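Local coordinates for BIFUNCTIONAL PROTEIN Proline utilization A (PutA) (Corynebacterium freiburgense, PDB 5UX5), which catalyses the two-step oxidation of proline to glutamate, using an FAD-dependent proline dehydrogenase domain and an NAD-dependent aldehyde dehydrogenase domain, at residues A[332-335]-A[336-340]; A[1048-1051]-A[1052-1055]. All blocks are in the same frame, centred on the assembly; numbering follows the deposited sequence.

Contact 1 (A[332-335]-A[336-340])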
# COMPACT_ATOMS: atom_id res chain seq x y z
N ARG A 332 21.28 -18.40 -21.35
CA ARG A 332 20.92 -17.75 -22.61
C ARG A 332 21.60 -16.40 -22.75
O ARG A 332 22.12 -16.06 -23.82
CB ARG A 332 19.41 -17.59 -22.76
CG ARG A 332 19.01 -16.87 -24.05
CD ARG A 332 17.49 -16.82 -24.27
NE ARG A 332 16.81 -16.23 -23.12
CZ ARG A 332 15.50 -15.97 -23.03
NH1 ARG A 332 14.69 -16.23 -24.04
NH2 ARG A 332 15.00 -15.44 -21.92
N MET A 333 21.62 -15.60 -21.68
CA MET A 333 22.22 -14.28 -21.79
C MET A 333 23.72 -14.37 -21.98
O MET A 333 24.30 -13.62 -22.77
CB MET A 333 21.86 -13.43 -20.58
CG MET A 333 20.37 -13.20 -20.45
SD MET A 333 19.95 -11.74 -19.49
CE MET A 333 20.71 -12.13 -17.95
N MET A 334 24.36 -15.30 -21.27
CA MET A 334 25.78 -15.57 -21.47
C MET A 334 26.06 -15.95 -22.92
O MET A 334 26.93 -15.37 -23.59
CB MET A 334 26.17 -16.68 -20.51
CG MET A 334 27.57 -17.10 -20.46
SD MET A 334 27.52 -18.46 -19.30
CE MET A 334 26.63 -19.62 -20.28
N ASP A 335 25.30 -16.92 -23.42
CA ASP A 335 25.42 -17.41 -24.78
C ASP A 335 25.39 -16.28 -25.80
O ASP A 335 26.18 -16.25 -26.75
CB ASP A 335 24.26 -18.38 -25.02
CG ASP A 335 24.52 -19.37 -26.11
OD1 ASP A 335 24.98 -18.98 -27.21
OD2 ASP A 335 24.21 -20.56 -25.85
N TYR A 336 24.45 -15.35 -25.63
CA TYR A 336 24.22 -14.32 -26.63
C TYR A 336 25.37 -13.32 -26.67
O TYR A 336 25.77 -12.86 -27.75
CB TYR A 336 22.90 -13.61 -26.30
CG TYR A 336 22.52 -12.42 -27.16
CD1 TYR A 336 23.08 -11.16 -26.96
CD2 TYR A 336 21.51 -12.53 -28.12
CE1 TYR A 336 22.71 -10.07 -27.74
CE2 TYR A 336 21.12 -11.45 -28.89
CZ TYR A 336 21.72 -10.22 -28.70
OH TYR A 336 21.32 -9.15 -29.48
N ILE A 337 25.93 -12.98 -25.51
CA ILE A 337 26.74 -11.78 -25.38
C ILE A 337 28.22 -12.12 -25.57
O ILE A 337 29.00 -11.26 -26.01
CB ILE A 337 26.46 -11.09 -24.03
CG1 ILE A 337 26.77 -9.60 -24.08
CG2 ILE A 337 27.21 -11.75 -22.90
CD1 ILE A 337 25.93 -8.88 -25.08
N LEU A 338 28.61 -13.35 -25.25
CA LEU A 338 30.00 -13.80 -25.39
C LEU A 338 30.29 -14.29 -26.82
O LEU A 338 30.57 -15.46 -27.07
CB LEU A 338 30.32 -14.88 -24.37
CG LEU A 338 30.71 -14.36 -23.01
CD1 LEU A 338 31.07 -15.53 -22.13
CD2 LEU A 338 31.88 -13.38 -23.12
N ARG A 339 30.31 -13.33 -27.74
CA ARG A 339 30.57 -13.52 -29.16
C ARG A 339 31.48 -12.41 -29.63
O ARG A 339 31.56 -11.35 -29.00
CB ARG A 339 29.30 -13.45 -30.01
CG ARG A 339 28.24 -14.24 -29.46
CD ARG A 339 27.10 -14.40 -30.41
NE ARG A 339 26.26 -15.39 -29.77
CZ ARG A 339 25.44 -16.20 -30.38
NH1 ARG A 339 25.32 -16.15 -31.70
NH2 ARG A 339 24.75 -17.06 -29.67
N PRO A 340 32.14 -12.60 -30.77
CA PRO A 340 32.88 -11.48 -31.37
C PRO A 340 31.95 -10.39 -31.87
O PRO A 340 32.32 -9.21 -31.83
CB PRO A 340 33.68 -12.14 -32.51
CG PRO A 340 33.75 -13.56 -32.14
CD PRO A 340 32.48 -13.89 -31.39

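Contact 2 (A[1048-1051]-A[1052-1055])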
# COMPACT_ATOMS: atom_id res chain seq x y z
N GLY A 1048 -30.52 -13.75 15.66
CA GLY A 1048 -29.30 -13.11 16.11
C GLY A 1048 -28.35 -12.73 15.00
O GLY A 1048 -27.54 -11.80 15.17
N ARG A 1049 -28.45 -13.41 13.84
CA ARG A 1049 -27.64 -13.00 12.70
C ARG A 1049 -27.86 -11.53 12.39
O ARG A 1049 -26.94 -10.87 11.89
CB ARG A 1049 -27.96 -13.85 11.47
CG ARG A 1049 -27.06 -13.58 10.28
CD ARG A 1049 -25.58 -13.69 10.68
NE ARG A 1049 -24.65 -13.39 9.59
CZ ARG A 1049 -24.22 -12.15 9.28
NH1 ARG A 1049 -24.64 -11.10 9.96
NH2 ARG A 1049 -23.37 -11.96 8.28
N ARG A 1050 -29.04 -11.00 12.69
CA ARG A 1050 -29.30 -9.57 12.58
C ARG A 1050 -29.20 -8.85 13.92
O ARG A 1050 -28.46 -7.86 14.02
CB ARG A 1050 -30.68 -9.32 11.99
CG ARG A 1050 -30.93 -9.88 10.62
CD ARG A 1050 -29.91 -9.47 9.62
NE ARG A 1050 -29.58 -8.06 9.76
CZ ARG A 1050 -28.53 -7.49 9.18
NH1 ARG A 1050 -27.72 -8.22 8.41
NH2 ARG A 1050 -28.28 -6.20 9.39
N GLU A 1051 -29.86 -9.35 14.97
CA GLU A 1051 -29.96 -8.58 16.21
C GLU A 1051 -28.61 -8.44 16.89
O GLU A 1051 -28.33 -7.41 17.50
CB GLU A 1051 -30.94 -9.24 17.16
CG GLU A 1051 -31.28 -8.45 18.42
CD GLU A 1051 -31.92 -7.08 18.14
OE1 GLU A 1051 -31.43 -6.08 18.71
OE2 GLU A 1051 -32.93 -7.01 17.39
N LEU A 1052 -27.75 -9.46 16.81
CA LEU A 1052 -26.47 -9.39 17.52
C LEU A 1052 -25.54 -8.30 16.96
O LEU A 1052 -24.57 -7.92 17.63
CB LEU A 1052 -25.76 -10.76 17.52
CG LEU A 1052 -26.40 -11.84 18.43
CD1 LEU A 1052 -25.81 -13.23 18.24
CD2 LEU A 1052 -26.29 -11.49 19.89
N LEU A 1053 -25.81 -7.76 15.76
CA LEU A 1053 -24.95 -6.69 15.25
C LEU A 1053 -25.02 -5.48 16.17
O LEU A 1053 -24.04 -4.76 16.34
CB LEU A 1053 -25.31 -6.33 13.80
CG LEU A 1053 -24.98 -7.39 12.72
CD1 LEU A 1053 -25.51 -7.06 11.35
CD2 LEU A 1053 -23.53 -7.67 12.60
N HIS A 1054 -26.17 -5.28 16.83
CA HIS A 1054 -26.34 -4.19 17.78
C HIS A 1054 -25.46 -4.34 19.01
O HIS A 1054 -25.28 -3.36 19.74
CB HIS A 1054 -27.81 -4.11 18.20
CG HIS A 1054 -28.75 -3.93 17.05
ND1 HIS A 1054 -29.93 -4.64 16.94
CD2 HIS A 1054 -28.69 -3.12 15.97
CE1 HIS A 1054 -30.55 -4.28 15.83
NE2 HIS A 1054 -29.82 -3.36 15.22
N PHE A 1055 -24.88 -5.52 19.22
CA PHE A 1055 -24.06 -5.77 20.40
C PHE A 1055 -22.58 -5.87 20.08
O PHE A 1055 -21.79 -6.20 20.98
CB PHE A 1055 -24.55 -7.04 21.09
CG PHE A 1055 -25.93 -6.90 21.68
CD1 PHE A 1055 -27.05 -6.93 20.86
CD2 PHE A 1055 -26.10 -6.73 23.03
CE1 PHE A 1055 -28.32 -6.78 21.39
CE2 PHE A 1055 -27.38 -6.61 23.57
CZ PHE A 1055 -28.49 -6.63 22.74

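Contact 1 (A[332-335]-A[336-340])
Arg339 reaches back over the last turn of a helix to the residue four places before it, Asp335. The helix, 323-337, belongs to the proline dehydrogenase domain, a TIM-type barrel of parallel strands ringed by helices, and here it ends before strand 345-350. Arg339 NE donates to Asp335 O at 3.1 Å, with an N-H...O angle of 161°; the oxygen lies in the guanidinium plane. The chain from CG to NE is extended, and this length lets a residue already off the helix return to a carbonyl of its last turn. Beside this bond Arg339 NH2 makes a salt bridge with Asp335 OD1, weak as a hydrogen bond, and the place of NH2 is less certain. The carboxylate and guanidinium planes stand 41° apart.

Aspartate suits this place because its two oxygens can accept from the several donors gathered here. OD1 also meets Arg367 and Asn14, while OD2 pairs with Arg451, an environment that would probably favour the charged form. Asp335 CG stands opposite the backbone N about the first torsion (chi1 -157°), which puts the carboxylate where Arg339 and the outside donors meet it.

On another flank Met334 CG meets Leu338 CD1 at 4.2 Å, two apolar side chains crossing at a slant. Met334 packs on the neighbouring helix 354-367, Leu338 on Val347 of strand 345-350.

The helix ends at Ile337; Leu338 is the first residue to leave helical angles and the centre of an inverse gamma turn. Met334 O accepts twice: Ile337 N comes from above the carbonyl plane at 3.2 Å, whereas Leu338 N lies almost in line with the C=O bond, 3.1 Å from Met334 O.

Contact 2 (A[1048-1051]-A[1052-1055])
Glu1051 OE1 takes a hydrogen bond from His1054 ND1, at 2.7 Å the shortest polar bond between 1048-1051 and 1052-1055. The N-H...O angle is 157°. The acceptor lies near the plane of the imidazole, at its edge, but the ring nitrogen approaches from above the carboxylate, 67° out of its plane. A bend at chi2 (60°) curls the glutamate chain back toward the histidine three residues on. The other oxygen, OE2, is held by a salt bridge to Arg1017 and a hydrogen bond from Leu1045 N, so the buried acid has partners at both oxygens and probably stays ionised.

The backbone tightens at this point. Leu1052 N bonds to Gly1048 O at 2.9 Å in an alpha-helical i to i+4 step, after which Leu1053 N to Arg1050 O (3.2 Å) and His1054 N to Glu1051 O (3.1 Å) follow the i to i+3 pattern of a 3-10 helix. This short helical turn precedes strand 1056-1064, which pairs antiparallel with strand 965-980, and it packs against helices 936-953 and 984-997. The side chain of Leu1052 lies beside the backbone of Gly1048, and its apolar branches suit the face turned to Phe953 and Ala993 of these two helices.

Further round the turn, Leu1053 CD1 lies over one face of the Arg1050 guanidinium, offset toward its rim, and 3.5 Å from Arg1050 NH2. The arginine chain is folded at chi2 and chi3, which brings its flat end back against the leucine methyl; the same group makes a cation-pi contact with Trp913. Phe1055 presents its ring edge to the backbone, CD1 being 3.6 Å from Glu1051 O, while its side chain packs on Leu990 and Ala993 of helix 984-997.

Overall arrangement
From the N terminus, the chain reaches contact 1 first, in the proline dehydrogenase barrel, where 332-340 ends a helix and turns toward the next barrel strand. The side chain of Met333 is about 10 Å from the bound FAD. Several hundred residues later contact 2 forms at 1048-1055, where a helical turn set against helices 936-953 and 984-997 leads into the last modelled strand, 1056-1064. Each contact is local and closes no long loop; the two lie in series, neither nested nor crossed. The centres of contact 1 and contact 2 are about 68 Å apart, on opposite sides of the chain's centre. The nearest atoms of contact 1 and contact 2 remain about 49 Å apart.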